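Local coordinates for iron-sulfur cluster assembly scaffold protein NifU (Fervidobacterium islandicum, PDB 6A6F), which probably serves as a zinc-binding scaffold or sulfur-transfer protein of the SUF system for iron-sulfur cluster assembly in a thermophilic bacterium, at residues A[9-14]-A[61-66]; A[28-33]-A[128-133]; A[32-37]-A[120-125]; A[92-97]-A[110-115]. All blocks are in the same frame, centred on the assembly; numbering follows the deposited sequence.

Interaction 1: A[9-14]-A[61-66]. With ZN (zinc ion), chain G.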
loop_
_atom_site.group_PDB
_atom_site.type_symbol
_atom_site.label_atom_id
_atom_site.label_comp_id
_atom_site.label_asym_id
_atom_site.label_seq_id
_atom_site.Cartn_x
_atom_site.Cartn_y
_atom_site.Cartn_z
ATOM N N PHE A 9 14.320 -4.521 -1.380
ATOM C CA PHE A 9 13.680 -5.827 -1.349
ATOM C C PHE A 9 12.218 -5.681 -0.929
ATOM O O PHE A 9 11.342 -6.115 -1.620
ATOM C CB PHE A 9 14.432 -6.761 -0.384
ATOM C CG PHE A 9 13.776 -8.081 -0.207
ATOM C CD1 PHE A 9 14.072 -9.123 -1.048
ATOM C CD2 PHE A 9 12.869 -8.291 0.825
ATOM C CE1 PHE A 9 13.478 -10.359 -0.891
ATOM C CE2 PHE A 9 12.269 -9.527 0.985
ATOM C CZ PHE A 9 12.585 -10.568 0.122
ATOM N N ILE A 10 12.001 -5.076 0.219
ATOM C CA ILE A 10 10.657 -4.783 0.739
ATOM C C ILE A 10 9.832 -3.987 -0.275
ATOM O O ILE A 10 8.666 -4.347 -0.569
ATOM C CB ILE A 10 10.733 -4.070 2.104
ATOM C CG1 ILE A 10 11.218 -5.064 3.164
ATOM C CG2 ILE A 10 9.367 -3.542 2.571
ATOM C CD1 ILE A 10 11.663 -4.451 4.441
ATOM N N MET A 11 10.395 -2.912 -0.806
ATOM C CA MET A 11 9.630 -2.099 -1.769
ATOM C C MET A 11 9.257 -2.817 -3.045
ATOM O O MET A 11 8.097 -2.693 -3.492
ATOM C CB MET A 11 10.265 -0.719 -2.036
ATOM C CG MET A 11 10.272 0.197 -0.797
ATOM S SD MET A 11 8.761 0.304 0.220
ATOM C CE MET A 11 7.700 1.049 -1.039
ATOM N N ASP A 12 10.172 -3.604 -3.610
ATOM C CA ASP A 12 9.861 -4.420 -4.730
ATOM C C ASP A 12 8.736 -5.420 -4.371
ATOM O O ASP A 12 7.777 -5.512 -5.115
ATOM C CB ASP A 12 11.102 -5.230 -5.198
ATOM C CG ASP A 12 12.157 -4.354 -5.954
ATOM O OD1 ASP A 12 11.845 -3.195 -6.274
ATOM O OD2 ASP A 12 13.271 -4.843 -6.266
ATOM N N TYR A 13 8.882 -6.194 -3.284
ATOM C CA TYR A 13 7.869 -7.181 -2.949
ATOM C C TYR A 13 6.500 -6.599 -2.561
ATOM O O TYR A 13 5.505 -7.271 -2.708
ATOM C CB TYR A 13 8.375 -8.192 -1.904
ATOM C CG TYR A 13 9.071 -9.351 -2.588
ATOM C CD1 TYR A 13 8.330 -10.414 -3.111
ATOM C CD2 TYR A 13 10.457 -9.352 -2.760
ATOM C CE1 TYR A 13 8.938 -11.447 -3.781
ATOM C CE2 TYR A 13 11.096 -10.391 -3.422
ATOM C CZ TYR A 13 10.338 -11.438 -3.917
ATOM O OH TYR A 13 10.962 -12.463 -4.572
ATOM N N SER A 14 6.446 -5.364 -2.060
ATOM C CA SER A 14 5.166 -4.755 -1.655
ATOM C C SER A 14 4.309 -4.437 -2.875
ATOM O O SER A 14 3.120 -4.303 -2.749
ATOM C CB SER A 14 5.347 -3.417 -0.903
ATOM O OG SER A 14 5.860 -2.413 -1.801
ATOM N N GLY A 61 -2.452 -2.975 2.858
ATOM C CA GLY A 61 -1.802 -2.479 4.050
ATOM C C GLY A 61 -0.496 -1.769 3.721
ATOM O O GLY A 61 -0.197 -1.469 2.573
ATOM N N CYS A 62 0.303 -1.525 4.748
ATOM C CA CYS A 62 1.611 -0.948 4.552
ATOM C C CYS A 62 2.566 -1.807 3.644
ATOM O O CYS A 62 2.281 -2.980 3.280
ATOM C CB CYS A 62 2.228 -0.680 5.915
ATOM S SG CYS A 62 2.903 -2.077 6.832
ATOM N N ALA A 63 3.696 -1.223 3.296
ATOM C CA ALA A 63 4.669 -1.901 2.493
ATOM C C ALA A 63 5.288 -3.140 3.154
ATOM O O ALA A 63 5.620 -4.109 2.460
ATOM C CB ALA A 63 5.760 -0.912 2.057
ATOM N N ILE A 64 5.449 -3.111 4.458
ATOM C CA ILE A 64 6.018 -4.199 5.192
ATOM C C ILE A 64 5.045 -5.385 5.256
ATOM O O ILE A 64 5.478 -6.534 4.997
ATOM C CB ILE A 64 6.449 -3.768 6.601
ATOM C CG1 ILE A 64 7.645 -2.804 6.537
ATOM C CG2 ILE A 64 6.835 -4.975 7.432
ATOM C CD1 ILE A 64 8.008 -2.224 7.902
ATOM N N SER A 65 3.767 -5.128 5.586
ATOM C CA SER A 65 2.755 -6.190 5.589
ATOM C C SER A 65 2.519 -6.800 4.190
ATOM O O SER A 65 2.404 -8.015 4.085
ATOM C CB SER A 65 1.396 -5.740 6.187
ATOM O OG SER A 65 0.775 -4.763 5.326
ATOM N N GLN A 66 2.473 -5.972 3.137
ATOM C CA GLN A 66 2.288 -6.438 1.759
ATOM C C GLN A 66 3.531 -7.184 1.234
ATOM O O GLN A 66 3.376 -8.262 0.620
ATOM C CB GLN A 66 1.878 -5.323 0.763
ATOM C CG GLN A 66 0.542 -4.667 1.058
ATOM C CD GLN A 66 0.006 -3.700 -0.029
ATOM O OE1 GLN A 66 -1.139 -3.311 0.053
ATOM N NE2 GLN A 66 0.813 -3.336 -1.037
HETATM ZN ZN ZN G . 1.690 -2.081 8.822
#

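Interaction 2: A[28-33]-A[128-133]. With NI (nickel (II) ion), chain H.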
loop_
_atom_site.group_PDB
_atom_site.type_symbol
_atom_site.label_atom_id
_atom_site.label_comp_id
_atom_site.label_asym_id
_atom_site.label_seq_id
_atom_site.Cartn_x
_atom_site.Cartn_y
_atom_site.Cartn_z
ATOM N N LYS A 28 -9.817 -22.866 1.761
ATOM C CA LYS A 28 -9.792 -22.156 3.048
ATOM C C LYS A 28 -9.595 -20.650 2.775
ATOM O O LYS A 28 -8.825 -20.287 1.891
ATOM C CB LYS A 28 -8.690 -22.756 3.924
ATOM C CG LYS A 28 -8.436 -22.089 5.261
ATOM C CD LYS A 28 -9.706 -22.118 6.095
ATOM C CE LYS A 28 -9.447 -21.560 7.474
ATOM N NZ LYS A 28 -10.728 -21.480 8.233
ATOM N N VAL A 29 -10.341 -19.826 3.507
ATOM C CA VAL A 29 -10.241 -18.383 3.462
ATOM C C VAL A 29 -10.054 -17.899 4.889
ATOM O O VAL A 29 -10.878 -18.246 5.750
ATOM C CB VAL A 29 -11.542 -17.713 2.971
ATOM C CG1 VAL A 29 -11.369 -16.198 2.932
ATOM C CG2 VAL A 29 -11.953 -18.211 1.583
ATOM N N GLU A 30 -9.007 -17.124 5.145
ATOM C CA GLU A 30 -8.745 -16.587 6.500
ATOM C C GLU A 30 -8.420 -15.097 6.475
ATOM O O GLU A 30 -7.565 -14.652 5.708
ATOM C CB GLU A 30 -7.614 -17.377 7.166
ATOM C CG GLU A 30 -7.416 -17.048 8.642
ATOM C CD GLU A 30 -8.446 -17.716 9.526
ATOM O OE1 GLU A 30 -8.880 -17.127 10.535
ATOM O OE2 GLU A 30 -8.826 -18.832 9.190
ATOM N N GLU A 31 -9.111 -14.325 7.306
ATOM C CA GLU A 31 -8.907 -12.857 7.382
ATOM C C GLU A 31 -8.107 -12.479 8.604
ATOM O O GLU A 31 -8.257 -13.097 9.631
ATOM C CB GLU A 31 -10.230 -12.148 7.479
ATOM C CG GLU A 31 -11.148 -12.529 6.354
ATOM C CD GLU A 31 -12.521 -11.918 6.505
ATOM O OE1 GLU A 31 -12.620 -10.705 6.843
ATOM O OE2 GLU A 31 -13.497 -12.671 6.268
ATOM N N GLY A 32 -7.247 -11.468 8.500
ATOM C CA GLY A 32 -6.468 -11.037 9.643
ATOM C C GLY A 32 -6.283 -9.561 9.545
ATOM O O GLY A 32 -6.322 -9.031 8.432
ATOM N N LYS A 33 -6.082 -8.899 10.693
ATOM C CA LYS A 33 -5.910 -7.423 10.750
ATOM C C LYS A 33 -4.846 -7.029 11.765
ATOM O O LYS A 33 -4.683 -7.702 12.755
ATOM C CB LYS A 33 -7.198 -6.733 11.234
ATOM C CG LYS A 33 -8.475 -6.968 10.458
ATOM C CD LYS A 33 -9.690 -6.723 11.376
ATOM C CE LYS A 33 -11.009 -7.018 10.668
ATOM N NZ LYS A 33 -11.168 -6.041 9.556
ATOM N N TRP A 128 1.778 -14.132 8.469
ATOM C CA TRP A 128 2.237 -15.408 9.057
ATOM C C TRP A 128 1.292 -15.913 10.174
ATOM O O TRP A 128 0.982 -17.102 10.246
ATOM C CB TRP A 128 3.668 -15.262 9.605
ATOM C CG TRP A 128 4.700 -15.174 8.548
ATOM C CD1 TRP A 128 5.347 -14.061 8.144
ATOM C CD2 TRP A 128 5.159 -16.237 7.723
ATOM N NE1 TRP A 128 6.185 -14.357 7.121
ATOM C CE2 TRP A 128 6.100 -15.700 6.850
ATOM C CE3 TRP A 128 4.839 -17.588 7.619
ATOM C CZ2 TRP A 128 6.751 -16.469 5.889
ATOM C CZ3 TRP A 128 5.511 -18.358 6.675
ATOM C CH2 TRP A 128 6.455 -17.797 5.838
ATOM N N LYS A 129 0.846 -14.987 11.024
ATOM C CA LYS A 129 -0.111 -15.284 12.077
ATOM C C LYS A 129 -1.453 -15.691 11.475
ATOM O O LYS A 129 -2.089 -16.600 11.973
ATOM C CB LYS A 129 -0.313 -14.067 12.996
ATOM C CG LYS A 129 0.920 -13.591 13.783
ATOM C CD LYS A 129 1.694 -14.702 14.484
ATOM C CE LYS A 129 0.928 -15.241 15.691
ATOM N NZ LYS A 129 1.580 -16.444 16.330
ATOM N N THR A 130 -1.846 -15.033 10.385
ATOM C CA THR A 130 -3.052 -15.400 9.667
ATOM C C THR A 130 -2.936 -16.762 9.039
ATOM O O THR A 130 -3.860 -17.564 9.134
ATOM C CB THR A 130 -3.436 -14.349 8.610
ATOM O OG1 THR A 130 -3.570 -13.097 9.275
ATOM C CG2 THR A 130 -4.758 -14.712 7.953
ATOM N N LEU A 131 -1.778 -17.065 8.469
ATOM C CA LEU A 131 -1.510 -18.397 7.972
ATOM C C LEU A 131 -1.584 -19.499 9.051
ATOM O O LEU A 131 -2.195 -20.556 8.841
ATOM C CB LEU A 131 -0.139 -18.425 7.371
ATOM C CG LEU A 131 0.385 -19.770 6.872
ATOM C CD1 LEU A 131 -0.319 -20.227 5.633
ATOM C CD2 LEU A 131 1.854 -19.667 6.552
ATOM N N GLU A 132 -0.925 -19.274 10.188
ATOM C CA GLU A 132 -1.019 -20.201 11.352
ATOM C C GLU A 132 -2.461 -20.559 11.723
ATOM O O GLU A 132 -2.841 -21.737 11.832
ATOM C CB GLU A 132 -0.289 -19.583 12.552
ATOM C CG GLU A 132 -0.150 -20.527 13.755
ATOM C CD GLU A 132 0.637 -19.893 14.911
ATOM O OE1 GLU A 132 0.630 -18.654 15.045
ATOM O OE2 GLU A 132 1.280 -20.633 15.672
ATOM N N ILE A 133 -3.288 -19.550 11.884
ATOM C CA ILE A 133 -4.694 -19.785 12.191
ATOM C C ILE A 133 -5.353 -20.563 11.073
ATOM O O ILE A 133 -6.024 -21.557 11.349
ATOM C CB ILE A 133 -5.451 -18.496 12.494
ATOM C CG1 ILE A 133 -4.890 -17.853 13.770
ATOM C CG2 ILE A 133 -6.938 -18.764 12.723
ATOM C CD1 ILE A 133 -5.146 -16.355 13.865
HETATM NI NI NI H . -10.435 -19.982 10.055
HETATM O O HOH W 1 -10.984 -18.440 12.028
HETATM O O HOH W 2 -8.814 -21.594 10.842
#

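Interaction 3: A[32-37]-A[120-125]. With ZN (zinc ion), chain G.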
loop_
_atom_site.group_PDB
_atom_site.type_symbol
_atom_site.label_atom_id
_atom_site.label_comp_id
_atom_site.label_asym_id
_atom_site.label_seq_id
_atom_site.Cartn_x
_atom_site.Cartn_y
_atom_site.Cartn_z
ATOM N N GLY A 32 -7.247 -11.468 8.500
ATOM C CA GLY A 32 -6.468 -11.037 9.643
ATOM C C GLY A 32 -6.283 -9.561 9.545
ATOM O O GLY A 32 -6.322 -9.031 8.432
ATOM N N LYS A 33 -6.082 -8.899 10.693
ATOM C CA LYS A 33 -5.910 -7.423 10.750
ATOM C C LYS A 33 -4.846 -7.029 11.765
ATOM O O LYS A 33 -4.683 -7.702 12.755
ATOM C CB LYS A 33 -7.198 -6.733 11.234
ATOM C CG LYS A 33 -8.475 -6.968 10.458
ATOM C CD LYS A 33 -9.690 -6.723 11.376
ATOM C CE LYS A 33 -11.009 -7.018 10.668
ATOM N NZ LYS A 33 -11.168 -6.041 9.556
ATOM N N ASN A 34 -4.150 -5.925 11.513
ATOM C CA ASN A 34 -3.171 -5.359 12.471
ATOM C C ASN A 34 -3.661 -3.943 12.664
ATOM O O ASN A 34 -3.270 -3.026 11.927
ATOM C CB ASN A 34 -1.739 -5.376 11.890
ATOM C CG ASN A 34 -0.736 -4.553 12.711
ATOM O OD1 ASN A 34 -0.811 -4.509 13.935
ATOM N ND2 ASN A 34 0.234 -3.942 12.030
ATOM N N LEU A 35 -4.572 -3.774 13.617
ATOM C CA LEU A 35 -5.244 -2.481 13.829
ATOM C C LEU A 35 -4.316 -1.347 14.257
ATOM O O LEU A 35 -4.587 -0.177 13.915
ATOM C CB LEU A 35 -6.399 -2.634 14.828
ATOM C CG LEU A 35 -7.460 -3.630 14.380
ATOM C CD1 LEU A 35 -8.441 -3.921 15.485
ATOM C CD2 LEU A 35 -8.220 -3.098 13.168
ATOM N N SER A 36 -3.212 -1.658 14.961
ATOM C CA SER A 36 -2.291 -0.589 15.359
ATOM C C SER A 36 -1.717 0.151 14.168
ATOM O O SER A 36 -1.297 1.284 14.355
ATOM C CB SER A 36 -1.173 -1.095 16.286
ATOM O OG SER A 36 -0.314 -2.060 15.670
ATOM N N CYS A 37 -1.711 -0.472 12.965
ATOM C CA CYS A 37 -1.232 0.143 11.718
ATOM C C CYS A 37 -2.342 0.394 10.673
ATOM O O CYS A 37 -2.253 1.357 9.907
ATOM C CB CYS A 37 -0.073 -0.700 11.066
ATOM S SG CYS A 37 0.664 -0.001 9.553
ATOM N N ARG A 120 6.402 -2.302 13.832
ATOM C CA ARG A 120 6.414 -2.919 12.499
ATOM C C ARG A 120 6.553 -4.447 12.512
ATOM O O ARG A 120 6.261 -5.108 11.527
ATOM C CB ARG A 120 7.486 -2.280 11.616
ATOM C CG ARG A 120 7.492 -0.767 11.631
ATOM C CD ARG A 120 6.086 -0.162 11.451
ATOM N NE ARG A 120 5.513 -0.468 10.150
ATOM C CZ ARG A 120 5.737 0.212 9.044
ATOM N NH1 ARG A 120 5.170 -0.184 7.925
ATOM N NH2 ARG A 120 6.571 1.253 9.030
ATOM N N VAL A 121 6.976 -5.008 13.619
ATOM C CA VAL A 121 6.989 -6.431 13.787
ATOM C C VAL A 121 5.612 -7.037 13.574
ATOM O O VAL A 121 5.485 -8.128 13.043
ATOM C CB VAL A 121 7.517 -6.812 15.189
ATOM C CG1 VAL A 121 7.243 -8.277 15.505
ATOM C CG2 VAL A 121 9.007 -6.563 15.253
ATOM N N LYS A 122 4.577 -6.332 13.976
ATOM C CA LYS A 122 3.218 -6.782 13.748
ATOM C C LYS A 122 2.792 -6.788 12.288
ATOM O O LYS A 122 1.968 -7.599 11.923
ATOM C CB LYS A 122 2.236 -5.903 14.520
ATOM C CG LYS A 122 2.141 -6.307 15.982
ATOM C CD LYS A 122 2.901 -5.372 16.905
ATOM C CE LYS A 122 2.044 -5.041 18.123
ATOM N NZ LYS A 122 0.805 -4.446 17.576
ATOM N N CYS A 123 3.319 -5.845 11.505
ATOM C CA CYS A 123 3.121 -5.759 10.076
ATOM C C CYS A 123 3.761 -6.962 9.367
ATOM O O CYS A 123 3.116 -7.618 8.586
ATOM C CB CYS A 123 3.678 -4.431 9.523
ATOM S SG CYS A 123 3.117 -2.957 10.452
ATOM N N PHE A 124 5.030 -7.235 9.663
ATOM C CA PHE A 124 5.678 -8.419 9.188
ATOM C C PHE A 124 4.941 -9.718 9.527
ATOM O O PHE A 124 4.805 -10.618 8.669
ATOM C CB PHE A 124 7.070 -8.547 9.779
ATOM C CG PHE A 124 7.729 -9.822 9.421
ATOM C CD1 PHE A 124 8.107 -10.075 8.117
ATOM C CD2 PHE A 124 7.937 -10.795 10.365
ATOM C CE1 PHE A 124 8.734 -11.278 7.769
ATOM C CE2 PHE A 124 8.532 -12.007 10.028
ATOM C CZ PHE A 124 8.933 -12.250 8.724
ATOM N N LEU A 125 4.500 -9.834 10.771
ATOM C CA LEU A 125 3.886 -11.050 11.247
ATOM C C LEU A 125 2.444 -11.262 10.849
ATOM O O LEU A 125 1.972 -12.385 10.967
ATOM C CB LEU A 125 4.002 -11.188 12.765
ATOM C CG LEU A 125 5.393 -11.574 13.266
ATOM C CD1 LEU A 125 5.362 -11.592 14.783
ATOM C CD2 LEU A 125 5.853 -12.919 12.719
HETATM ZN ZN ZN G . 1.690 -2.081 8.822
#

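Interaction 4: A[92-97]-A[110-115]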
loop_
_atom_site.group_PDB
_atom_site.type_symbol
_atom_site.label_atom_id
_atom_site.label_comp_id
_atom_site.label_asym_id
_atom_site.label_seq_id
_atom_site.Cartn_x
_atom_site.Cartn_y
_atom_site.Cartn_z
ATOM N N GLU A 92 8.659 -16.035 13.092
ATOM C CA GLU A 92 8.324 -15.451 14.364
ATOM C C GLU A 92 9.544 -15.479 15.313
ATOM O O GLU A 92 9.891 -14.441 15.894
ATOM C CB GLU A 92 7.102 -16.147 15.005
ATOM C CG GLU A 92 6.693 -15.474 16.309
ATOM C CD GLU A 92 5.300 -15.822 16.809
ATOM O OE1 GLU A 92 4.971 -17.017 16.823
ATOM O OE2 GLU A 92 4.550 -14.884 17.209
ATOM N N ASN A 93 10.228 -16.614 15.421
ATOM C CA ASN A 93 11.485 -16.646 16.201
ATOM C C ASN A 93 12.465 -15.549 15.815
ATOM O O ASN A 93 13.086 -14.931 16.681
ATOM C CB ASN A 93 12.192 -18.010 16.116
ATOM C CG ASN A 93 11.484 -19.083 16.933
ATOM O OD1 ASN A 93 10.515 -18.802 17.639
ATOM N ND2 ASN A 93 11.945 -20.318 16.817
ATOM N N MET A 94 12.624 -15.319 14.522
ATOM C CA MET A 94 13.491 -14.240 14.034
ATOM C C MET A 94 13.079 -12.911 14.656
ATOM O O MET A 94 13.926 -12.153 15.176
ATOM C CB MET A 94 13.427 -14.150 12.490
ATOM C CG MET A 94 14.476 -13.250 11.846
ATOM S SD MET A 94 14.476 -13.175 10.049
ATOM C CE MET A 94 12.755 -12.738 9.745
ATOM N N MET A 95 11.777 -12.630 14.623
ATOM C CA MET A 95 11.260 -11.355 15.067
ATOM C C MET A 95 11.469 -11.159 16.546
ATOM O O MET A 95 11.802 -10.080 16.974
ATOM C CB MET A 95 9.771 -11.235 14.756
ATOM C CG MET A 95 9.488 -10.870 13.310
ATOM S SD MET A 95 10.245 -9.290 12.897
ATOM C CE MET A 95 11.544 -9.768 11.801
ATOM N N LEU A 96 11.247 -12.203 17.320
ATOM C CA LEU A 96 11.559 -12.163 18.725
ATOM C C LEU A 96 13.077 -12.269 18.701
ATOM O O LEU A 96 13.680 -12.333 17.641
ATOM C CB LEU A 96 10.874 -13.330 19.450
ATOM C CG LEU A 96 9.366 -13.489 19.192
ATOM C CD1 LEU A 96 8.859 -14.838 19.675
ATOM C CD2 LEU A 96 8.536 -12.367 19.797
ATOM N N GLY A 97 13.740 -12.282 19.823
ATOM C CA GLY A 97 15.199 -12.371 19.741
ATOM C C GLY A 97 15.732 -13.771 19.542
ATOM O O GLY A 97 16.942 -13.981 19.600
ATOM N N ASN A 110 15.433 -11.467 4.575
ATOM C CA ASN A 110 15.510 -10.062 4.199
ATOM C C ASN A 110 14.707 -9.130 5.140
ATOM O O ASN A 110 14.995 -7.968 5.202
ATOM C CB ASN A 110 15.181 -9.915 2.714
ATOM C CG ASN A 110 16.275 -10.508 1.840
ATOM O OD1 ASN A 110 17.414 -10.154 2.018
ATOM N ND2 ASN A 110 15.955 -11.443 0.962
ATOM N N PHE A 111 13.804 -9.672 5.956
ATOM C CA PHE A 111 13.076 -8.906 6.915
ATOM C C PHE A 111 13.713 -8.808 8.319
ATOM O O PHE A 111 13.109 -8.215 9.200
ATOM C CB PHE A 111 11.685 -9.528 7.062
ATOM C CG PHE A 111 10.869 -9.460 5.803
ATOM C CD1 PHE A 111 10.157 -8.313 5.506
ATOM C CD2 PHE A 111 10.826 -10.524 4.926
ATOM C CE1 PHE A 111 9.410 -8.209 4.364
ATOM C CE2 PHE A 111 10.060 -10.450 3.757
ATOM C CZ PHE A 111 9.361 -9.278 3.472
ATOM N N TYR A 112 14.878 -9.418 8.511
ATOM C CA TYR A 112 15.586 -9.455 9.794
ATOM C C TYR A 112 15.548 -8.105 10.494
ATOM O O TYR A 112 15.216 -8.023 11.635
ATOM C CB TYR A 112 17.049 -9.894 9.578
ATOM C CG TYR A 112 17.824 -10.037 10.854
ATOM C CD1 TYR A 112 17.721 -11.180 11.605
ATOM C CD2 TYR A 112 18.623 -8.995 11.336
ATOM C CE1 TYR A 112 18.420 -11.329 12.782
ATOM C CE2 TYR A 112 19.332 -9.128 12.517
ATOM C CZ TYR A 112 19.228 -10.296 13.222
ATOM O OH TYR A 112 19.888 -10.443 14.396
ATOM N N ASP A 113 15.858 -7.054 9.777
ATOM C CA ASP A 113 15.925 -5.716 10.375
ATOM C C ASP A 113 14.642 -5.185 10.983
ATOM O O ASP A 113 14.667 -4.282 11.832
ATOM C CB ASP A 113 16.355 -4.703 9.354
ATOM C CG ASP A 113 17.781 -4.329 9.508
ATOM O OD1 ASP A 113 18.086 -3.683 10.550
ATOM O OD2 ASP A 113 18.582 -4.675 8.601
ATOM N N VAL A 114 13.526 -5.729 10.558
ATOM C CA VAL A 114 12.259 -5.252 11.061
ATOM C C VAL A 114 12.127 -5.476 12.560
ATOM O O VAL A 114 11.399 -4.737 13.250
ATOM C CB VAL A 114 11.118 -5.936 10.270
ATOM C CG1 VAL A 114 9.764 -5.578 10.864
ATOM C CG2 VAL A 114 11.228 -5.529 8.803
ATOM N N LYS A 115 12.795 -6.502 13.078
ATOM C CA LYS A 115 12.710 -6.823 14.489
ATOM C C LYS A 115 13.192 -5.669 15.403
ATOM O O LYS A 115 12.871 -5.637 16.569
ATOM C CB LYS A 115 13.509 -8.082 14.792
ATOM C CG LYS A 115 15.005 -7.867 14.831
ATOM C CD LYS A 115 15.739 -9.155 15.170
ATOM C CE LYS A 115 17.154 -8.846 15.617
ATOM N NZ LYS A 115 17.657 -10.006 16.388
#

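Interaction 1: A[9-14]-A[61-66]
Gln66 reaches across to Ser14 of helix 8-14. Its CB lies 3.9 Å from Ser14 O, and beyond CG the chain runs extended (chi2 -171°), carrying the amide to the Ser14 carbonyl. There NE2 gives a weak, bent hydrogen bond to Ser14 O (3.0 Å, 134° at the hydrogen). The other end of the amide turns back to its own segment: OE1 accepts from Gly61 N at 3.1 Å in a straighter bond, which fixes the amide flip. One turn back, Ala63 offers only a methyl: its CB meets Met11 SD at 3.7 Å, because the methionine bends at chi2 and chi3 and brings its sulfur round, while Ser14 CB rests 3.4 Å from Ala63 O. Ser14 OG bonds to Met11 O within its own helix. Ile10 CG2 also packs against Ala63 O, at about a right angle to the approach of Ser14 CB. Just before Ala63, Cys62 caps helix 63-76 through SG, which accepts from Ser65 N and binds zinc. The short helix 8-14 thus lies against the first turn of helix 63-76, with Phe111 packed on Ile10 and Met11 of the second subunit touching Ala63.

Interaction 2: A[28-33]-A[128-133]
Thr130 and Ile133, one helical turn apart, both press on Glu30 of the edge strand 28-34. Thr130 points its CB at the strand; OG1 lies beside the backbone N (chi1 -56°), which leaves the CG2 methyl anti to that N, 3.6 Å from Glu30 CG and equally near Glu30 O. Its hydroxyl bonds to Leu126 O one turn back while resting 3.6 Å from Gly32 CA. A CB on Gly32 would run into that oxygen, so the glycine allows the close approach. An alanine in place of Thr130 would remove both branches, and would probably leave a gap beside the Glu30 methylenes and Leu126 O without its hydroxyl partner. Further along, Ile133 CG2 lies 3.4 Å from Glu30 OE1, the two side chains crossing at about a right angle.

Glu30 leaves the strand with CG anti to the backbone N and then bends at chi2 (78°), which swings the carboxylate along the helix to a nickel ion. OE2 binds the metal at 2.2 Å, and OE1 accepts from a water that is itself a ligand. Lys28, two residues back on the same strand face, also bends at chi2 and puts NZ 2.4 Å from the nickel. A second metal-bound water donates to Ile133 O at 2.8 Å, tying the helix backbone to the site. Segment 128-133 runs roughly antiparallel to segment 28-33 (142° between their directions), and Leu131 packs on Phe45 of strand 39-48: a helix laid over one face of an antiparallel sheet, with a surface nickel site where alternate strand residues, Lys28 and Glu30, bind the metal together.

Interaction 3: A[32-37]-A[120-125]
Cys37 and Cys123 meet at the zinc ion, Cys37 SG bound to it at 2.4 Å and Cys123 SG at 2.3 Å. Between them, Cys37 SG and Cys123 SG are 3.9 Å apart. The loop cysteine extends SG anti to its backbone N (chi1 -177°), while the helical one turns SG to the side of its own N, and the two thus converge from opposite segments. Asp39 and Cys62 complete the four protein ligands. Around this shell, Asn34 places its amide beside the helix: ND2 stands 3.4 Å from Cys123 SG and hydrogen-bonds to Asp39 OD2, so this side chain braces a metal ligand from the second shell. Its other end, OD1, lies against Lys122 CB at 3.4 Å, the asparagine and lysine side chains crossing at about a right angle.

Three cysteines and an aspartate around zinc form the metal site of SufU-type members of the NifU-like family. Here it joins the loop after edge strand 28-34 to the first turns of helix 118-135.

Arg120 works from the helix side. Its bent chain brings NE to Cys123 SG at 3.5 Å, with the sulfur in the plane of the guanidinium and the hydrogen pointing nearly straight at it (165°). The guanidinium is itself steadied by Tyr6 OH, which pairs with NH2. On the solvent side, Lys122 curls at chi2 to chi4 so that NZ comes within 3.3 Å of Ser36 OG in a weak hydrogen bond, and the turn beneath is closed by Cys37 N bonding to Asn34 O.

Interaction 4: A[92-97]-A[110-115]
Met95 and Lys115 bring the backbones nearest, their CA atoms 4.8 Å apart where helix 81-95 runs out and a 3-10 segment passes its end. Leu96 is the first residue to leave helical geometry, while 110-115 keeps 3-10 turns, with Val114 N bonding to Phe111 O and Lys115 N to Tyr112 O. The arrangement is a helix end packed against the connection that leads into helix 118-135, in which two methionines and the Lys115 chain do most of the packing. Met95 CB points away, yet the chain doubles back through chi2 and chi3, and CE ends 3.4 Å from Phe111 O and 4.1 Å from Val114 CB. Met94 runs extended through chi1 and chi2 (-169° and 178°), which sets CG 3.9 Å from Tyr112 CD1 and SD at the edge of the tyrosine ring, 5.4 Å from the centroid, a Met-aromatic contact; the turn at chi3 then sends CE toward Phe111 CB. Replacing Tyr112 by an alanine would take away ring and hydroxyl together, and would probably leave Met94 CG and SD without their aromatic neighbour and the Lys115 amine without its phenol partner. Phe124 of helix 118-135 touches both methionines as well as the Phe111 ring. Lys115 lays its extended chain along the helix end, CB 3.4 Å from Met95 O and CD over one face of the Tyr112 ring, and finishes with NZ donating to Tyr112 OH at 3.0 Å.

How the interactions relate
Interactions 2 and 3 lie side by side on the same pair of elements, strand 28-34 and helix 118-135, share Gly32 and Lys33, and have centres 12 Å apart. Interaction 1 joins interaction 3 at the zinc, Cys62 coming from one and Cys37 and Cys123 from the other, with Arg120 packed on Cys62 and Ile64. Interaction 4 falls within the chain span bridged by interactions 2 and 3, and Phe124 reaches from interaction 3 to Met95 and Phe111. Interactions 1 and 2 sit 18 Å apart on opposite sides of the chain's centre. Ligands from three separate regions of sequence are thus brought to one zinc, while the nickel site of interaction 2 stands apart at the surface.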